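Local coordinates for protein alpha-1,2-mannosyltransferase (Ktr4), putative (Neosartorya fumigata, PDB 7BOP) that belongs to a fungal mannosyltransferase family of the GT-A fold and binds guanosine-5'-diphosphate together with a manganese ion, at residues S64-I72 / Y205-D213; L80-E91 / E113-T122. All coordinates share one frame; numbering follows the deposited sequence.

Contact 1 of 2, residues S64-I72 / Y205-D213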
# COMPACT_ATOMS: atom_id res chain seq x y z
N SER A 64 -27.31 7.75 -0.38
CA SER A 64 -26.10 8.55 -0.19
C SER A 64 -25.31 8.68 -1.47
O SER A 64 -25.52 7.94 -2.43
CB SER A 64 -25.20 7.95 0.90
OG SER A 64 -24.40 6.88 0.39
N ALA A 65 -24.36 9.60 -1.44
CA ALA A 65 -23.45 9.82 -2.55
C ALA A 65 -22.25 8.85 -2.56
O ALA A 65 -21.36 8.99 -3.39
CB ALA A 65 -22.96 11.27 -2.52
N ARG A 66 -22.24 7.86 -1.67
CA ARG A 66 -21.12 6.91 -1.59
C ARG A 66 -21.13 5.94 -2.75
O ARG A 66 -22.17 5.39 -3.11
CB ARG A 66 -21.15 6.14 -0.27
CG ARG A 66 -20.81 6.99 0.93
CD ARG A 66 -20.75 6.14 2.19
NE ARG A 66 -22.09 5.81 2.68
CZ ARG A 66 -22.88 6.63 3.39
NH1 ARG A 66 -22.49 7.87 3.70
NH2 ARG A 66 -24.07 6.20 3.79
N THR A 67 -19.95 5.72 -3.34
CA THR A 67 -19.80 4.65 -4.32
C THR A 67 -19.52 3.34 -3.57
O THR A 67 -19.54 3.32 -2.34
CB THR A 67 -18.74 5.00 -5.38
OG1 THR A 67 -18.83 4.06 -6.46
CG2 THR A 67 -17.31 5.00 -4.79
N ASN A 68 -19.30 2.25 -4.30
CA ASN A 68 -19.09 0.93 -3.67
C ASN A 68 -17.62 0.73 -3.25
O ASN A 68 -16.83 0.07 -3.94
CB ASN A 68 -19.62 -0.22 -4.54
CG ASN A 68 -19.03 -0.26 -5.93
OD1 ASN A 68 -18.66 0.77 -6.49
ND2 ASN A 68 -18.95 -1.46 -6.50
N ALA A 69 -17.31 1.31 -2.11
CA ALA A 69 -15.95 1.33 -1.57
C ALA A 69 -15.98 1.17 -0.06
O ALA A 69 -17.00 1.43 0.58
CB ALA A 69 -15.26 2.64 -1.96
N ALA A 70 -14.86 0.70 0.50
CA ALA A 70 -14.74 0.51 1.93
C ALA A 70 -13.34 0.84 2.41
O ALA A 70 -12.36 0.70 1.67
CB ALA A 70 -15.08 -0.93 2.28
N LEU A 71 -13.26 1.27 3.66
CA LEU A 71 -12.02 1.31 4.42
C LEU A 71 -11.81 -0.12 4.90
O LEU A 71 -12.75 -0.72 5.44
CB LEU A 71 -12.16 2.25 5.62
CG LEU A 71 -12.50 3.70 5.24
CD1 LEU A 71 -12.99 4.49 6.44
CD2 LEU A 71 -11.31 4.38 4.58
N ILE A 72 -10.61 -0.67 4.68
CA ILE A 72 -10.33 -2.06 5.08
C ILE A 72 -9.06 -2.14 5.90
O ILE A 72 -8.15 -1.31 5.76
CB ILE A 72 -10.26 -3.05 3.89
CG1 ILE A 72 -9.03 -2.83 3.00
CG2 ILE A 72 -11.55 -2.99 3.06
CD1 ILE A 72 -8.89 -3.88 1.92
N TYR A 205 -12.76 16.17 -0.04
CA TYR A 205 -13.42 15.56 -1.18
C TYR A 205 -13.44 14.04 -1.01
O TYR A 205 -12.64 13.47 -0.26
CB TYR A 205 -12.75 15.96 -2.50
CG TYR A 205 -11.30 15.52 -2.63
CD1 TYR A 205 -10.26 16.28 -2.08
CD2 TYR A 205 -10.97 14.33 -3.28
CE1 TYR A 205 -8.92 15.87 -2.18
CE2 TYR A 205 -9.64 13.91 -3.38
CZ TYR A 205 -8.62 14.68 -2.82
OH TYR A 205 -7.30 14.26 -2.93
N ASP A 206 -14.38 13.41 -1.70
CA ASP A 206 -14.54 11.97 -1.66
C ASP A 206 -13.43 11.32 -2.50
O ASP A 206 -13.49 11.32 -3.73
CB ASP A 206 -15.93 11.60 -2.17
CG ASP A 206 -16.23 10.12 -2.09
OD1 ASP A 206 -15.27 9.31 -2.03
OD2 ASP A 206 -17.44 9.76 -2.11
N VAL A 207 -12.43 10.75 -1.83
CA VAL A 207 -11.25 10.20 -2.53
C VAL A 207 -11.63 9.01 -3.40
O VAL A 207 -11.01 8.79 -4.44
CB VAL A 207 -10.09 9.81 -1.58
CG1 VAL A 207 -9.65 11.02 -0.76
CG2 VAL A 207 -10.45 8.64 -0.69
N PHE A 208 -12.64 8.26 -2.99
CA PHE A 208 -13.07 7.10 -3.76
C PHE A 208 -13.69 7.51 -5.09
O PHE A 208 -13.36 6.94 -6.13
CB PHE A 208 -14.04 6.22 -2.97
CG PHE A 208 -13.42 5.48 -1.83
CD1 PHE A 208 -12.33 4.62 -2.04
CD2 PHE A 208 -13.94 5.58 -0.54
CE1 PHE A 208 -11.78 3.90 -1.00
CE2 PHE A 208 -13.38 4.86 0.51
CZ PHE A 208 -12.30 4.01 0.28
N ARG A 209 -14.57 8.51 -5.06
CA ARG A 209 -15.18 9.00 -6.30
C ARG A 209 -14.21 9.84 -7.12
O ARG A 209 -14.34 9.91 -8.33
CB ARG A 209 -16.47 9.74 -6.00
CG ARG A 209 -17.50 8.81 -5.38
CD ARG A 209 -18.87 9.44 -5.30
NE ARG A 209 -19.48 9.61 -6.63
CZ ARG A 209 -20.69 10.13 -6.86
NH1 ARG A 209 -21.46 10.55 -5.85
NH2 ARG A 209 -21.14 10.23 -8.11
N PHE A 210 -13.22 10.45 -6.47
CA PHE A 210 -12.09 11.04 -7.19
C PHE A 210 -11.44 9.96 -8.07
O PHE A 210 -11.26 10.18 -9.27
CB PHE A 210 -11.08 11.68 -6.22
CG PHE A 210 -9.74 11.95 -6.84
CD1 PHE A 210 -9.54 13.07 -7.64
CD2 PHE A 210 -8.68 11.07 -6.64
CE1 PHE A 210 -8.30 13.31 -8.23
CE2 PHE A 210 -7.44 11.31 -7.22
CZ PHE A 210 -7.25 12.43 -8.01
N MET A 211 -11.16 8.80 -7.49
CA MET A 211 -10.57 7.66 -8.21
C MET A 211 -11.51 7.18 -9.33
O MET A 211 -11.09 7.01 -10.48
CB MET A 211 -10.31 6.46 -7.30
CG MET A 211 -9.36 6.69 -6.14
SD MET A 211 -7.64 6.69 -6.61
CE MET A 211 -7.37 4.97 -7.04
N GLU A 212 -12.77 6.97 -8.98
CA GLU A 212 -13.74 6.43 -9.92
C GLU A 212 -13.99 7.33 -11.13
O GLU A 212 -14.00 6.84 -12.26
CB GLU A 212 -15.06 6.11 -9.21
CG GLU A 212 -16.05 5.41 -10.12
CD GLU A 212 -17.19 4.78 -9.36
OE1 GLU A 212 -17.60 3.67 -9.75
OE2 GLU A 212 -17.68 5.38 -8.39
N ASP A 213 -14.17 8.62 -10.90
CA ASP A 213 -14.46 9.57 -11.98
C ASP A 213 -13.30 9.70 -12.95
O ASP A 213 -13.53 10.05 -14.10
CB ASP A 213 -14.78 10.96 -11.44
CG ASP A 213 -16.09 11.01 -10.67
OD1 ASP A 213 -16.85 10.03 -10.75
OD2 ASP A 213 -16.33 12.01 -9.97
O HOH W 1 -18.35 1.53 -8.93
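A69, T67 and A65 meet F208, E212 and R209 in a mixed contact, apolar inside and polar outside, where the lead-in and start of strand 69-74 run beside helix 207-213. The short axes come within 10.0 Å at 128°. At the inner end the methyl of A69 sits over the centre of one F208 ring face, a CH-pi contact with CB 3.4 Å from the ring centroid and 13° off the normal. F208 CZ reaches the backbone O of A70 at 3.6 Å, and W191 of the adjacent strand 189-192 also touches the F208 side chain. Strand 69-74 lies between two parallel neighbours, 102-106 and 189-192, in the Rossmann-like sheet of the GT-A fold, and ends at L74, which with the following V75 and R76 belongs to the guanosine-5'-diphosphate pocket. Towards the surface, T67 splits its branches: chi1 of -168° turns OG1 to E212, donating to OE2 at 2.6 Å on the syn side of the carboxylate, while CG2 lies 3.9 Å from both F208 CB and R209 CG. R209 bends at chi3 to bring NH1 2.9 Å from A65 O; the bond uses a carbonyl lone pair but is bent at the hydrogen, and the oxygen stands out of the guanidinium plane. W50 adds a cation-pi partner to this arginine. D206 caps the helix, its OD1 accepting R209 N at 3.2 Å and, weakly, F208 N. Its OD2 is bonded to the hydroxyls of Y57 and Y100, and Y100 OH also binds T67 N, which links the cap to the incoming loop.

Contact 2 of 2, residues L80-E91 / E113-T122; sequences LEDLISTMKDLE and EFKKRTQAET
L80 begins the contact as a knob in the hole formed by E113, F114, R117 and T118; the two helices run almost parallel, 10.2 Å apart at 18° between the short axes. Its CD1 lies 3.7 Å from F114 CD2, and L80 CD2 leans on the backbone at E113 and F114. One residue on, E81 bends at chi2 towards R117: NH1 gives OE1 a nearly straight bond of 2.9 Å in a salt bridge that lies in the guanidinium plane but arrives above the carboxylate plane. L83 crosses F114 at about a right angle, CD2 3.4 Å from CZ, and also meets the methyl of T118, itself a knob among L80, L83, I84 and M87. I84 rests CG1 over a face of the R117 guanidinium, while its CD1 presses on R117 O at 3.4 Å. The bend of M87 at chi3 (72°) carries CE to T118 O, close to E121 CB. K88 reaches over to E121 and sets NZ 3.1 Å from OE1 on the syn side, with a weaker bond to OE2, a second salt bridge, at the exposed edge of the contact. E91 ends the row in a buried position, where its OE2 accepts T122 OG1 at 2.6 Å from above the carboxylate plane. N95 and W102 bond to the same oxygen, so three donors grip it and probably stabilise its charge. Such neighbouring, nearly parallel helices are what successive right-handed beta-alpha-beta crossovers produce; here they cover one face of parallel strands 102-106 and 126-130 in the Rossmann-like part of a GT-A fold.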
# COMPACT_ATOMS: atom_id res chain seq x y z
N LEU A 80 -5.67 -3.44 19.01
CA LEU A 80 -6.87 -2.62 19.13
C LEU A 80 -6.58 -1.17 19.49
O LEU A 80 -7.08 -0.26 18.82
CB LEU A 80 -7.83 -3.24 20.16
CG LEU A 80 -9.13 -2.50 20.45
CD1 LEU A 80 -9.92 -2.22 19.17
CD2 LEU A 80 -9.97 -3.31 21.43
N GLU A 81 -5.79 -0.93 20.53
CA GLU A 81 -5.52 0.46 20.95
C GLU A 81 -4.86 1.29 19.83
O GLU A 81 -5.23 2.44 19.60
CB GLU A 81 -4.67 0.51 22.23
CG GLU A 81 -5.37 -0.01 23.48
CD GLU A 81 -6.62 0.77 23.87
OE1 GLU A 81 -7.45 0.19 24.61
OE2 GLU A 81 -6.80 1.94 23.44
N ASP A 82 -3.90 0.69 19.13
CA ASP A 82 -3.24 1.36 18.00
C ASP A 82 -4.20 1.56 16.82
O ASP A 82 -4.14 2.59 16.15
CB ASP A 82 -2.00 0.59 17.56
CG ASP A 82 -0.85 0.70 18.56
OD1 ASP A 82 -0.80 1.65 19.36
OD2 ASP A 82 0.04 -0.17 18.54
N LEU A 83 -5.08 0.58 16.58
CA LEU A 83 -6.13 0.74 15.57
C LEU A 83 -7.04 1.92 15.90
O LEU A 83 -7.32 2.76 15.04
CB LEU A 83 -6.95 -0.56 15.41
CG LEU A 83 -8.10 -0.51 14.39
CD1 LEU A 83 -7.58 -0.30 12.98
CD2 LEU A 83 -8.92 -1.77 14.46
N ILE A 84 -7.48 2.01 17.15
CA ILE A 84 -8.35 3.12 17.59
C ILE A 84 -7.69 4.50 17.35
O ILE A 84 -8.36 5.41 16.86
CB ILE A 84 -8.77 2.97 19.09
CG1 ILE A 84 -9.63 1.71 19.33
CG2 ILE A 84 -9.49 4.22 19.59
CD1 ILE A 84 -10.91 1.61 18.53
N SER A 85 -6.40 4.66 17.67
CA SER A 85 -5.68 5.90 17.37
C SER A 85 -5.77 6.26 15.88
O SER A 85 -6.04 7.39 15.51
CB SER A 85 -4.21 5.79 17.76
OG SER A 85 -4.09 5.65 19.16
N THR A 86 -5.55 5.26 15.04
CA THR A 86 -5.63 5.44 13.60
C THR A 86 -7.03 5.83 13.12
O THR A 86 -7.18 6.74 12.32
CB THR A 86 -5.16 4.17 12.89
OG1 THR A 86 -3.78 3.95 13.22
CG2 THR A 86 -5.34 4.30 11.37
N MET A 87 -8.04 5.12 13.62
CA MET A 87 -9.43 5.42 13.28
C MET A 87 -9.79 6.86 13.64
O MET A 87 -10.43 7.54 12.84
CB MET A 87 -10.37 4.46 14.01
CG MET A 87 -10.35 3.04 13.50
SD MET A 87 -11.64 2.02 14.27
CE MET A 87 -13.11 2.69 13.50
N LYS A 88 -9.37 7.32 14.82
CA LYS A 88 -9.62 8.70 15.24
C LYS A 88 -9.08 9.71 14.23
O LYS A 88 -9.75 10.68 13.90
CB LYS A 88 -9.03 8.99 16.63
CG LYS A 88 -9.83 8.40 17.78
CD LYS A 88 -9.14 8.66 19.11
CE LYS A 88 -9.90 8.03 20.28
NZ LYS A 88 -11.24 8.65 20.46
N ASP A 89 -7.87 9.47 13.74
CA ASP A 89 -7.25 10.36 12.76
C ASP A 89 -7.99 10.32 11.43
O ASP A 89 -8.27 11.37 10.84
CB ASP A 89 -5.78 9.98 12.51
CG ASP A 89 -4.82 10.53 13.57
OD1 ASP A 89 -5.24 11.16 14.56
OD2 ASP A 89 -3.60 10.34 13.37
N LEU A 90 -8.28 9.12 10.94
CA LEU A 90 -8.92 8.99 9.63
C LEU A 90 -10.35 9.54 9.65
O LEU A 90 -10.78 10.24 8.72
CB LEU A 90 -8.87 7.55 9.12
CG LEU A 90 -9.29 7.35 7.65
CD1 LEU A 90 -8.72 8.42 6.73
CD2 LEU A 90 -8.87 5.98 7.17
N GLU A 91 -11.06 9.27 10.75
CA GLU A 91 -12.39 9.84 10.95
C GLU A 91 -12.36 11.38 11.05
O GLU A 91 -13.10 12.05 10.32
CB GLU A 91 -13.04 9.22 12.20
CG GLU A 91 -13.47 7.77 11.98
CD GLU A 91 -14.75 7.65 11.17
OE1 GLU A 91 -15.55 8.60 11.20
OE2 GLU A 91 -14.96 6.61 10.50
N GLU A 113 -14.92 -7.00 22.67
CA GLU A 113 -14.28 -5.72 23.01
C GLU A 113 -13.80 -4.98 21.73
O GLU A 113 -13.99 -3.77 21.61
CB GLU A 113 -13.10 -5.95 23.96
CG GLU A 113 -12.50 -4.68 24.58
CD GLU A 113 -11.10 -4.89 25.17
OE1 GLU A 113 -10.47 -3.89 25.57
OE2 GLU A 113 -10.61 -6.04 25.24
N PHE A 114 -13.18 -5.71 20.81
CA PHE A 114 -12.73 -5.15 19.53
C PHE A 114 -13.91 -4.53 18.76
O PHE A 114 -13.82 -3.40 18.29
CB PHE A 114 -12.04 -6.22 18.67
CG PHE A 114 -11.47 -5.70 17.37
CD1 PHE A 114 -12.28 -5.53 16.24
CD2 PHE A 114 -10.12 -5.37 17.27
CE1 PHE A 114 -11.76 -5.05 15.05
CE2 PHE A 114 -9.59 -4.89 16.08
CZ PHE A 114 -10.41 -4.73 14.97
N LYS A 115 -15.00 -5.28 18.65
CA LYS A 115 -16.18 -4.81 17.92
C LYS A 115 -16.79 -3.56 18.55
O LYS A 115 -17.15 -2.63 17.83
CB LYS A 115 -17.23 -5.91 17.81
CG LYS A 115 -16.80 -7.09 16.98
CD LYS A 115 -17.77 -8.25 17.12
CE LYS A 115 -17.23 -9.47 16.41
NZ LYS A 115 -18.21 -10.59 16.48
N LYS A 116 -16.90 -3.54 19.87
CA LYS A 116 -17.51 -2.41 20.58
C LYS A 116 -16.66 -1.14 20.46
O LYS A 116 -17.17 -0.07 20.16
CB LYS A 116 -17.75 -2.76 22.06
CG LYS A 116 -18.15 -1.58 22.95
CD LYS A 116 -18.39 -2.02 24.39
CE LYS A 116 -19.77 -2.64 24.59
NZ LYS A 116 -20.88 -1.66 24.42
N ARG A 117 -15.36 -1.28 20.72
CA ARG A 117 -14.44 -0.15 20.70
C ARG A 117 -14.30 0.46 19.30
O ARG A 117 -14.27 1.68 19.17
CB ARG A 117 -13.07 -0.58 21.23
CG ARG A 117 -13.05 -0.95 22.71
CD ARG A 117 -13.18 0.26 23.61
NE ARG A 117 -12.28 1.35 23.24
CZ ARG A 117 -10.97 1.37 23.44
NH1 ARG A 117 -10.33 0.35 24.02
NH2 ARG A 117 -10.28 2.43 23.04
N THR A 118 -14.23 -0.37 18.26
CA THR A 118 -14.12 0.12 16.88
C THR A 118 -15.38 0.84 16.39
O THR A 118 -15.30 1.95 15.86
CB THR A 118 -13.72 -1.01 15.90
OG1 THR A 118 -14.60 -2.13 16.02
CG2 THR A 118 -12.29 -1.45 16.15
N GLN A 119 -16.55 0.23 16.59
CA GLN A 119 -17.82 0.85 16.19
C GLN A 119 -18.09 2.17 16.93
O GLN A 119 -18.70 3.08 16.37
CB GLN A 119 -19.00 -0.14 16.36
CG GLN A 119 -20.35 0.35 15.86
CD GLN A 119 -20.40 0.62 14.36
OE1 GLN A 119 -20.60 -0.29 13.56
NE2 GLN A 119 -20.24 1.89 13.97
N ALA A 120 -17.58 2.30 18.15
CA ALA A 120 -17.66 3.55 18.92
C ALA A 120 -16.90 4.74 18.31
O ALA A 120 -17.19 5.89 18.65
CB ALA A 120 -17.19 3.31 20.35
N GLU A 121 -15.95 4.48 17.42
CA GLU A 121 -15.15 5.54 16.82
C GLU A 121 -15.65 6.05 15.47
O GLU A 121 -15.00 6.90 14.85
CB GLU A 121 -13.70 5.05 16.66
CG GLU A 121 -13.01 4.72 17.97
CD GLU A 121 -12.91 5.90 18.93
OE1 GLU A 121 -12.96 7.07 18.48
OE2 GLU A 121 -12.76 5.66 20.14
N THR A 122 -16.79 5.55 15.00
CA THR A 122 -17.29 5.93 13.68
C THR A 122 -18.81 5.89 13.66
O THR A 122 -19.42 5.09 14.38
CB THR A 122 -16.72 5.01 12.57
OG1 THR A 122 -17.19 5.42 11.29
CG2 THR A 122 -17.10 3.55 12.77

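Contact 2 is nested within the chain loop that contact 1 closes: 64-72 comes first, then 80-91 and 113-122, and 205-213 last. Their centres lie 21 Å apart, yet they touch where L71 CD2 of strand 69-74 packs 3.9 Å from L90 CD2 of helix 80-98, the next element in sequence. That strand and helix form the first half of a beta-alpha-beta unit completed by strand 102-106. Contact 1 thus ties the start of the unit to a helix from much later in the chain, whereas contact 2 joins its helix to the following one. The turn from this strand into helix 80-98 includes E79, another residue of the guanosine-5'-diphosphate pocket.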